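Local coordinates for protein putative polyketide synthase (Brevibacillus brevis, PDB 6HP2) that binds S-adenosyl-L-homocysteine as the O-methyltransferase domain of a trans-AT polyketide synthase multienzyme, which probably takes part in bacillaene biosynthesis, at residues 61-66 with 71-76; 57-62 with 267-272; 227-232 with 304-309. All coordinates share one frame; numbering follows the deposited sequence.

Contact 1: 61-66 with 71-76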
loop_
_atom_site.group_PDB
_atom_site.type_symbol
_atom_site.label_atom_id
_atom_site.label_comp_id
_atom_site.label_asym_id
_atom_site.label_seq_id
_atom_site.Cartn_x
_atom_site.Cartn_y
_atom_site.Cartn_z
ATOM N N ARG A 61 5.805 -20.827 -1.335
ATOM C CA ARG A 61 5.021 -21.997 -0.919
ATOM C C ARG A 61 3.806 -21.582 -0.097
ATOM O O ARG A 61 2.688 -22.048 -0.331
ATOM C CB ARG A 61 5.896 -22.928 -0.121
ATOM C CG ARG A 61 6.805 -23.797 -1.003
ATOM C CD ARG A 61 7.738 -24.667 -0.179
ATOM N NE ARG A 61 8.627 -25.449 -1.037
ATOM C CZ ARG A 61 9.694 -24.959 -1.663
ATOM N NH1 ARG A 61 10.012 -23.675 -1.547
ATOM N NH2 ARG A 61 10.446 -25.753 -2.414
ATOM N N VAL A 62 3.998 -20.641 0.822
ATOM C CA VAL A 62 2.930 -20.227 1.716
ATOM C C VAL A 62 1.843 -19.462 0.970
ATOM O O VAL A 62 0.650 -19.659 1.235
ATOM C CB VAL A 62 3.513 -19.380 2.860
ATOM C CG1 VAL A 62 2.391 -18.828 3.685
ATOM C CG2 VAL A 62 4.447 -20.242 3.690
ATOM N N ILE A 63 2.241 -18.551 0.068
ATOM C CA ILE A 63 1.283 -17.730 -0.650
ATOM C C ILE A 63 0.554 -18.548 -1.701
ATOM O O ILE A 63 -0.645 -18.361 -1.921
ATOM C CB ILE A 63 1.974 -16.511 -1.278
ATOM C CG1 ILE A 63 2.510 -15.573 -0.200
ATOM C CG2 ILE A 63 1.003 -15.810 -2.199
ATOM C CD1 ILE A 63 1.449 -15.060 0.759
ATOM N N LEU A 64 1.264 -19.426 -2.397
ATOM C CA LEU A 64 0.690 -20.152 -3.531
ATOM C C LEU A 64 0.001 -21.444 -3.129
ATOM O O LEU A 64 -0.645 -22.073 -3.978
ATOM C CB LEU A 64 1.784 -20.466 -4.573
ATOM C CG LEU A 64 2.458 -19.255 -5.242
ATOM C CD1 LEU A 64 3.505 -19.750 -6.297
ATOM C CD2 LEU A 64 1.421 -18.321 -5.896
ATOM N N ASN A 65 0.133 -21.865 -1.876
ATOM C CA ASN A 65 -0.506 -23.087 -1.388
ATOM C C ASN A 65 -1.063 -22.835 0.004
ATOM O O ASN A 65 -0.670 -23.488 0.975
ATOM C CB ASN A 65 0.488 -24.247 -1.390
ATOM C CG ASN A 65 -0.195 -25.591 -1.459
ATOM O OD1 ASN A 65 -1.409 -25.698 -1.267
ATOM N ND2 ASN A 65 0.586 -26.628 -1.725
ATOM N N PRO A 66 -1.991 -21.880 0.129
ATOM C CA PRO A 66 -2.438 -21.459 1.462
ATOM C C PRO A 66 -3.219 -22.529 2.197
ATOM O O PRO A 66 -3.210 -22.518 3.435
ATOM C CB PRO A 66 -3.308 -20.229 1.164
ATOM C CG PRO A 66 -3.788 -20.433 -0.233
ATOM C CD PRO A 66 -2.678 -21.146 -0.952
ATOM N N LEU A 71 -1.239 -21.978 8.979
ATOM C CA LEU A 71 -0.714 -21.319 10.165
ATOM C C LEU A 71 0.468 -20.432 9.810
ATOM O O LEU A 71 0.665 -19.346 10.407
ATOM C CB LEU A 71 -0.294 -22.366 11.210
ATOM C CG LEU A 71 -1.432 -23.187 11.829
ATOM C CD1 LEU A 71 -0.866 -24.228 12.763
ATOM C CD2 LEU A 71 -2.350 -22.214 12.561
ATOM N N GLU A 72 1.260 -20.876 8.838
ATOM C CA GLU A 72 2.283 -20.007 8.290
ATOM C C GLU A 72 1.645 -18.801 7.636
ATOM O O GLU A 72 2.180 -17.676 7.706
ATOM C CB GLU A 72 3.179 -20.760 7.311
ATOM C CG GLU A 72 3.993 -21.892 7.886
ATOM C CD GLU A 72 3.226 -23.236 8.021
ATOM O OE1 GLU A 72 2.028 -23.313 7.669
ATOM O OE2 GLU A 72 3.845 -24.192 8.509
ATOM N N ARG A 73 0.475 -19.001 7.029
ATOM C CA ARG A 73 -0.204 -17.885 6.407
ATOM C C ARG A 73 -0.726 -16.922 7.463
ATOM O O ARG A 73 -0.818 -15.715 7.212
ATOM C CB ARG A 73 -1.346 -18.386 5.507
ATOM C CG ARG A 73 -1.987 -17.276 4.637
ATOM C CD ARG A 73 -1.032 -16.724 3.584
ATOM N NE ARG A 73 -1.527 -15.551 2.843
ATOM C CZ ARG A 73 -1.656 -14.322 3.354
ATOM N NH1 ARG A 73 -1.380 -14.093 4.630
ATOM N NH2 ARG A 73 -2.084 -13.310 2.602
ATOM N N GLU A 74 -1.039 -17.425 8.659
ATOM C CA GLU A 74 -1.378 -16.543 9.776
ATOM C C GLU A 74 -0.180 -15.702 10.195
ATOM O O GLU A 74 -0.345 -14.539 10.583
ATOM C CB GLU A 74 -1.913 -17.377 10.949
ATOM C CG GLU A 74 -2.402 -16.646 12.150
ATOM C CD GLU A 74 -2.724 -17.607 13.309
ATOM O OE1 GLU A 74 -2.109 -17.474 14.392
ATOM O OE2 GLU A 74 -3.581 -18.505 13.128
ATOM N N MET A 75 1.026 -16.264 10.135
ATOM C CA MET A 75 2.230 -15.490 10.465
ATOM C C MET A 75 2.389 -14.334 9.499
ATOM O O MET A 75 2.760 -13.211 9.878
ATOM C CB MET A 75 3.498 -16.353 10.415
ATOM C CG MET A 75 3.750 -17.235 11.586
ATOM S SD MET A 75 5.060 -18.463 11.193
ATOM C CE MET A 75 6.433 -17.422 10.972
ATOM N N VAL A 76 2.142 -14.611 8.230
ATOM C CA VAL A 76 2.245 -13.608 7.177
ATOM C C VAL A 76 1.221 -12.531 7.405
ATOM O O VAL A 76 1.528 -11.331 7.352
ATOM C CB VAL A 76 2.086 -14.259 5.782
ATOM C CG1 VAL A 76 2.030 -13.210 4.714
ATOM C CG2 VAL A 76 3.292 -15.217 5.554
HETATM O O HOH W 1 -2.190 -16.998 0.583
#
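The water between Arg-73 and Ile-63 is held from both sides of the contact: it accepts from NE of Arg-73 at 2.8 Å and donates to the backbone O of Ile-63 at 3.2 Å. It lies at the edge of the Arg-73 guanidinium, in its plane. The methyl CD1 of Ile-63 sits over one face of the same group, 3.7 Å from NE of Arg-73, so a polar edge and an apolar face are engaged together. Arg-73 reaches this place because its CG stands anti to the backbone N (chi1 -171°) and the chain then folds at chi2 (67°), which lays CD and NE alongside CD1 of Ile-63. Its NH1 has a weak hydrogen bond to Gln-80, two turns further along helix 70-88.

Val-62 carries the apolar middle. CG1 rests 3.9 Å from the backbone N of Arg-73 and 4.0 Å from CD of that side chain, and meets CG2 of Val-76 at 4.2 Å. The other branch, CG2, touches CB of Glu-72 at 3.9 Å, the two side chains crossing at about a right angle.

Helices 59-64 and 70-88 are consecutive, packed across a short link, and the second carries Arg-84, which binds S-adenosyl-L-homocysteine. Val-62 O, buried here, has no hydrogen-bond partner; the residue four places on is Pro-66, which has no N-H to offer. No direct hydrogen bond joins the segments, so their association rests on valine and isoleucine methyls laid against Arg-73 and CB of Glu-72, and on one bridging water, which satisfies both a late helical carbonyl and NE of Arg-73.

Contact 2: 57-62 with 267-272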
loop_
_atom_site.group_PDB
_atom_site.type_symbol
_atom_site.label_atom_id
_atom_site.label_comp_id
_atom_site.label_asym_id
_atom_site.label_seq_id
_atom_site.Cartn_x
_atom_site.Cartn_y
_atom_site.Cartn_z
ATOM N N PHE A 57 11.730 -20.897 5.649
ATOM C CA PHE A 57 10.453 -20.290 5.333
ATOM C C PHE A 57 10.433 -19.874 3.865
ATOM O O PHE A 57 11.264 -19.087 3.414
ATOM C CB PHE A 57 10.205 -19.084 6.225
ATOM C CG PHE A 57 8.757 -18.668 6.310
ATOM C CD1 PHE A 57 8.227 -17.862 5.361
ATOM C CD2 PHE A 57 7.961 -19.084 7.346
ATOM C CE1 PHE A 57 6.925 -17.458 5.420
ATOM C CE2 PHE A 57 6.661 -18.675 7.428
ATOM C CZ PHE A 57 6.141 -17.840 6.444
ATOM N N SER A 58 9.507 -20.410 3.115
ATOM C CA SER A 58 9.386 -20.110 1.699
ATOM C C SER A 58 8.076 -19.383 1.478
ATOM O O SER A 58 6.996 -19.999 1.548
ATOM C CB SER A 58 9.421 -21.389 0.864
ATOM O OG SER A 58 9.014 -21.117 -0.460
ATOM N N MET A 59 8.174 -18.084 1.210
ATOM C CA MET A 59 6.993 -17.269 1.000
ATOM C C MET A 59 6.190 -17.773 -0.186
ATOM O O MET A 59 4.971 -17.750 -0.137
ATOM C CB MET A 59 7.380 -15.801 0.791
ATOM C CG MET A 59 6.183 -14.874 0.646
ATOM S SD MET A 59 5.263 -14.785 2.231
ATOM C CE MET A 59 6.389 -13.768 3.184
ATOM N N SER A 60 6.850 -18.210 -1.270
ATOM C CA SER A 60 6.107 -18.657 -2.448
ATOM C C SER A 60 5.259 -19.890 -2.118
ATOM O O SER A 60 4.140 -20.028 -2.606
ATOM C CB SER A 60 7.074 -18.968 -3.610
ATOM O OG SER A 60 8.035 -19.919 -3.223
ATOM N N ARG A 61 5.805 -20.827 -1.335
ATOM C CA ARG A 61 5.021 -21.997 -0.919
ATOM C C ARG A 61 3.806 -21.582 -0.097
ATOM O O ARG A 61 2.688 -22.048 -0.331
ATOM C CB ARG A 61 5.896 -22.928 -0.121
ATOM C CG ARG A 61 6.805 -23.797 -1.003
ATOM C CD ARG A 61 7.738 -24.667 -0.179
ATOM N NE ARG A 61 8.627 -25.449 -1.037
ATOM C CZ ARG A 61 9.694 -24.959 -1.663
ATOM N NH1 ARG A 61 10.012 -23.675 -1.547
ATOM N NH2 ARG A 61 10.446 -25.753 -2.414
ATOM N N VAL A 62 3.998 -20.641 0.822
ATOM C CA VAL A 62 2.930 -20.227 1.716
ATOM C C VAL A 62 1.843 -19.462 0.970
ATOM O O VAL A 62 0.650 -19.659 1.235
ATOM C CB VAL A 62 3.513 -19.380 2.860
ATOM C CG1 VAL A 62 2.391 -18.828 3.685
ATOM C CG2 VAL A 62 4.447 -20.242 3.690
ATOM N N ASP A 267 2.504 -17.520 -13.615
ATOM C CA ASP A 267 2.519 -16.199 -14.232
ATOM C C ASP A 267 2.225 -15.097 -13.222
ATOM O O ASP A 267 2.788 -14.004 -13.319
ATOM C CB ASP A 267 1.506 -16.146 -15.377
ATOM C CG ASP A 267 1.985 -16.878 -16.614
ATOM O OD1 ASP A 267 3.218 -16.926 -16.833
ATOM O OD2 ASP A 267 1.128 -17.407 -17.365
ATOM N N LEU A 268 1.341 -15.353 -12.254
ATOM C CA LEU A 268 0.939 -14.304 -11.330
ATOM C C LEU A 268 2.006 -13.998 -10.279
ATOM O O LEU A 268 2.075 -12.861 -9.790
ATOM C CB LEU A 268 -0.369 -14.683 -10.635
ATOM C CG LEU A 268 -0.433 -15.928 -9.751
ATOM C CD1 LEU A 268 0.206 -15.693 -8.426
ATOM C CD2 LEU A 268 -1.904 -16.408 -9.561
ATOM N N TYR A 269 2.845 -14.975 -9.926
ATOM C CA TYR A 269 3.867 -14.767 -8.906
ATOM C C TYR A 269 5.178 -14.226 -9.467
ATOM O O TYR A 269 6.057 -13.793 -8.689
ATOM C CB TYR A 269 4.154 -16.075 -8.148
ATOM C CG TYR A 269 4.773 -15.845 -6.789
ATOM C CD1 TYR A 269 4.011 -15.433 -5.724
ATOM C CD2 TYR A 269 6.111 -16.022 -6.589
ATOM C CE1 TYR A 269 4.585 -15.168 -4.483
ATOM C CE2 TYR A 269 6.693 -15.769 -5.379
ATOM C CZ TYR A 269 5.895 -15.371 -4.304
ATOM O OH TYR A 269 6.442 -15.125 -3.073
ATOM N N ILE A 270 5.316 -14.181 -10.788
ATOM C CA ILE A 270 6.595 -13.807 -11.367
ATOM C C ILE A 270 6.908 -12.356 -11.040
ATOM O O ILE A 270 8.081 -11.984 -10.930
ATOM C CB ILE A 270 6.599 -14.057 -12.887
ATOM C CG1 ILE A 270 8.007 -13.876 -13.461
ATOM C CG2 ILE A 270 5.644 -13.090 -13.589
ATOM C CD1 ILE A 270 9.039 -14.821 -12.889
ATOM N N ASN A 271 5.875 -11.508 -10.904
ATOM C CA ASN A 271 6.088 -10.111 -10.557
ATOM C C ASN A 271 6.685 -9.992 -9.161
ATOM O O ASN A 271 7.487 -9.078 -8.885
ATOM C CB ASN A 271 4.771 -9.343 -10.630
ATOM C CG ASN A 271 4.233 -9.254 -12.030
ATOM O OD1 ASN A 271 4.770 -9.867 -12.950
ATOM N ND2 ASN A 271 3.159 -8.489 -12.205
ATOM N N THR A 272 6.220 -10.849 -8.230
ATOM C CA THR A 272 6.782 -10.848 -6.880
ATOM C C THR A 272 8.238 -11.259 -6.920
ATOM O O THR A 272 9.085 -10.654 -6.269
ATOM C CB THR A 272 5.985 -11.791 -5.978
ATOM O OG1 THR A 272 4.644 -11.329 -5.909
ATOM C CG2 THR A 272 6.604 -11.847 -4.601
#
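The ring of Tyr-269 ends against the first turn of helix 59-64, where its CE2 and hydroxyl meet Ser-60 and Met-59. CE2 of Tyr-269 lies 3.7 Å from CB of Ser-60, which approaches the ring obliquely. The OH of Tyr-269 is 3.6 Å from the backbone N of Ser-60 and 3.7 Å from CG of Met-59, whose side chain crosses that of the tyrosine at about a right angle.

Each partner is oriented by its own surroundings. With CG anti to its backbone N (chi1 -158°), the tyrosine reaches out from helix 263-281; CB of Thr-272, from the same helix, stands 3.8 Å above the ring plane, over its centre. Ser-60 offers its CB to the ring while its OG is hydrogen-bonded to Asp-251. The side chain of Met-59 also packs on Val-76 of helix 70-88.

Further out, Ser-58 N-caps helix 59-64. Its OG accepts a weak but nearly straight bond from N of Arg-61 (3.3 Å, 165°) and a second weak one from NH1 of Arg-61 at 3.0 Å, with OG at the edge of the guanidinium and in its plane. Asp-251 also bonds this OG, so one carboxylate serves both serines, while Arg-61 continues into a salt bridge with Asp-253.

The arrangement is a serine-capped helix start packed against a tyrosine of helix 263-281; it joins the N-terminal helices to what is probably a helical insertion between strands 233-240 and 284-293, the last two core strands of the class I (Rossmann-like) methyltransferase fold.

Contact 3: 227-232 with 304-309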
loop_
_atom_site.group_PDB
_atom_site.type_symbol
_atom_site.label_atom_id
_atom_site.label_comp_id
_atom_site.label_asym_id
_atom_site.label_seq_id
_atom_site.Cartn_x
_atom_site.Cartn_y
_atom_site.Cartn_z
ATOM N N LEU A 227 6.304 15.042 -8.854
ATOM C CA LEU A 227 4.934 14.587 -9.028
ATOM C C LEU A 227 4.079 15.030 -7.842
ATOM O O LEU A 227 2.985 15.574 -8.010
ATOM C CB LEU A 227 4.901 13.068 -9.159
ATOM C CG LEU A 227 3.525 12.380 -9.164
ATOM C CD1 LEU A 227 2.750 12.839 -10.394
ATOM C CD2 LEU A 227 3.684 10.863 -9.150
ATOM N N LEU A 228 4.570 14.801 -6.630
ATOM C CA LEU A 228 3.837 15.217 -5.443
ATOM C C LEU A 228 3.730 16.731 -5.375
ATOM O O LEU A 228 2.633 17.250 -5.219
ATOM C CB LEU A 228 4.494 14.679 -4.178
ATOM C CG LEU A 228 4.560 13.181 -4.082
ATOM C CD1 LEU A 228 5.295 12.782 -2.798
ATOM C CD2 LEU A 228 3.179 12.531 -4.086
ATOM N N ALA A 229 4.866 17.452 -5.508
ATOM C CA ALA A 229 4.859 18.906 -5.436
ATOM C C ALA A 229 3.905 19.489 -6.480
ATOM O O ALA A 229 3.193 20.456 -6.213
ATOM C CB ALA A 229 6.280 19.491 -5.682
ATOM N N GLU A 230 3.825 18.869 -7.662
ATOM C CA GLU A 230 2.960 19.409 -8.720
ATOM C C GLU A 230 1.498 19.364 -8.301
ATOM O O GLU A 230 0.708 20.232 -8.698
ATOM C CB GLU A 230 3.134 18.629 -10.020
ATOM C CG GLU A 230 2.257 19.141 -11.131
ATOM C CD GLU A 230 2.741 20.484 -11.648
ATOM O OE1 GLU A 230 3.965 20.737 -11.576
ATOM O OE2 GLU A 230 1.894 21.299 -12.088
ATOM N N HIS A 231 1.116 18.373 -7.493
ATOM C CA HIS A 231 -0.266 18.286 -7.023
ATOM C C HIS A 231 -0.430 18.723 -5.567
ATOM O O HIS A 231 -1.283 18.205 -4.860
ATOM C CB HIS A 231 -0.762 16.876 -7.272
ATOM C CG HIS A 231 -0.726 16.522 -8.727
ATOM N ND1 HIS A 231 -1.700 16.952 -9.610
ATOM C CD2 HIS A 231 0.249 15.966 -9.486
ATOM C CE1 HIS A 231 -1.361 16.596 -10.836
ATOM N NE2 HIS A 231 -0.198 15.972 -10.780
ATOM N N GLN A 232 0.373 19.687 -5.132
ATOM C CA GLN A 232 0.226 20.360 -3.837
ATOM C C GLN A 232 0.541 19.451 -2.653
ATOM O O GLN A 232 0.188 19.749 -1.511
ATOM C CB GLN A 232 -1.188 20.933 -3.692
ATOM C CG GLN A 232 -1.579 22.010 -4.718
ATOM C CD GLN A 232 -1.994 21.430 -6.057
ATOM O OE1 GLN A 232 -2.869 20.567 -6.133
ATOM N NE2 GLN A 232 -1.365 21.903 -7.123
ATOM N N GLU A 304 11.637 21.290 -2.361
ATOM C CA GLU A 304 12.742 21.269 -1.419
ATOM C C GLU A 304 12.360 20.499 -0.175
ATOM O O GLU A 304 13.172 19.737 0.366
ATOM C CB GLU A 304 13.169 22.716 -1.068
ATOM C CG GLU A 304 13.690 23.424 -2.305
ATOM C CD GLU A 304 14.091 24.865 -2.033
ATOM O OE1 GLU A 304 14.910 25.394 -2.820
ATOM O OE2 GLU A 304 13.580 25.445 -1.037
ATOM N N TRP A 305 11.104 20.632 0.266
ATOM C CA TRP A 305 10.669 19.844 1.413
ATOM C C TRP A 305 10.708 18.353 1.093
ATOM O O TRP A 305 11.228 17.526 1.863
ATOM C CB TRP A 305 9.262 20.262 1.795
ATOM C CG TRP A 305 8.761 19.598 3.021
ATOM C CD1 TRP A 305 8.112 18.421 3.112
ATOM C CD2 TRP A 305 8.950 20.073 4.370
ATOM N NE1 TRP A 305 7.832 18.149 4.426
ATOM C CE2 TRP A 305 8.347 19.142 5.221
ATOM C CE3 TRP A 305 9.578 21.197 4.931
ATOM C CZ2 TRP A 305 8.337 19.296 6.618
ATOM C CZ3 TRP A 305 9.563 21.351 6.314
ATOM C CH2 TRP A 305 8.948 20.406 7.138
ATOM N N ASN A 306 10.148 17.978 -0.046
ATOM C CA ASN A 306 10.105 16.554 -0.386
ATOM C C ASN A 306 11.503 15.974 -0.560
ATOM O O ASN A 306 11.761 14.831 -0.152
ATOM C CB ASN A 306 9.257 16.376 -1.627
ATOM C CG ASN A 306 7.767 16.646 -1.357
ATOM O OD1 ASN A 306 7.300 16.636 -0.206
ATOM N ND2 ASN A 306 7.025 16.909 -2.419
ATOM N N ALA A 307 12.426 16.755 -1.153
ATOM C CA ALA A 307 13.766 16.250 -1.375
ATOM C C ALA A 307 14.458 15.991 -0.048
ATOM O O ALA A 307 15.200 15.018 0.090
ATOM C CB ALA A 307 14.571 17.252 -2.199
ATOM N N SER A 308 14.243 16.874 0.932
ATOM C CA SER A 308 14.832 16.713 2.257
ATOM C C SER A 308 14.300 15.461 2.956
ATOM O O SER A 308 15.046 14.715 3.611
ATOM C CB SER A 308 14.525 17.977 3.101
ATOM O OG SER A 308 14.955 17.821 4.430
ATOM N N LYS A 309 12.993 15.241 2.888
ATOM C CA LYS A 309 12.452 14.031 3.474
ATOM C C LYS A 309 13.027 12.781 2.810
ATOM O O LYS A 309 13.321 11.787 3.485
ATOM C CB LYS A 309 10.922 14.038 3.332
ATOM C CG LYS A 309 10.273 15.162 4.185
ATOM C CD LYS A 309 10.286 14.746 5.652
ATOM C CE LYS A 309 9.685 15.850 6.522
ATOM N NZ LYS A 309 9.430 15.328 7.886
#
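Van der Waals contact is what joins the segments directly: the amide nitrogen ND2 of Asn-306 lies against the last turn of helix 221-230, 3.8 Å from CB of Leu-228 and equally 3.8 Å from the backbone N of Ala-229. The methyl of Ala-229 is a little further off, CB to ND2 of Asn-306 being 4.2 Å. The CA atoms of Ala-229 and Asn-306 stand 7.7 Å apart, near enough for a short asparagine chain to span the gap, and both alpha-to-beta bonds point across it. No hydrogen bond passes between the two segments.

The polar interactions of Asn-306 lead on to strand 233-240, which follows helix 221-230. Its OD1 accepts from N of Ile-235 and its ND2 donates to O of Leu-233, so the amide pairs with the strand backbone through both ends and its flip is settled. The side chain is buried, and these two bonds satisfy its oxygen and give its nitrogen a partner. CG of Asn-306 stands anti to its own carbonyl carbon (chi1 -70°), which carries the amide to the junction between helix and strand.

Backbone capping shapes that junction. Gln-232, with positive phi (69°), is the C-prime residue of a Schellman motif: N of Gln-232 bonds O of Ala-229 at 3.1 Å, and N of Leu-233 bonds O of Leu-228. Arg-302 also donates through NE to O of Ala-229, a second tie from helix 299-310 to the helix end.

Helix 299-310 therefore packs across the turn where helix 221-230 passes into strand 233-240; Trp-305, beside Asn-306, bonds O of Ile-235 through NE1, and on another side Leu-227 and His-231 pack against helix 179-188.

Overall arrangement
Contacts 1 and 2 share helix 59-64 and have centres about 10 Å apart: the short helix meets helix 70-88 in contact 1 and helix 263-281 in contact 2. They also touch directly, CE of Met-75 lying 3.8 Å from CE2 of Phe-57 and CD2 of Leu-64 3.8 Å from CD1 of Leu-268. Both lie on the same side of the chain's centre, and neither touches the ligand: bound S-adenosyl-L-homocysteine is about 9 Å from the side chain of Arg-73 and about 13 Å from that of Tyr-269. Contact 3 lies on the opposite side, its centre about 38 Å from that of contact 1 and 34 Å from that of contact 2.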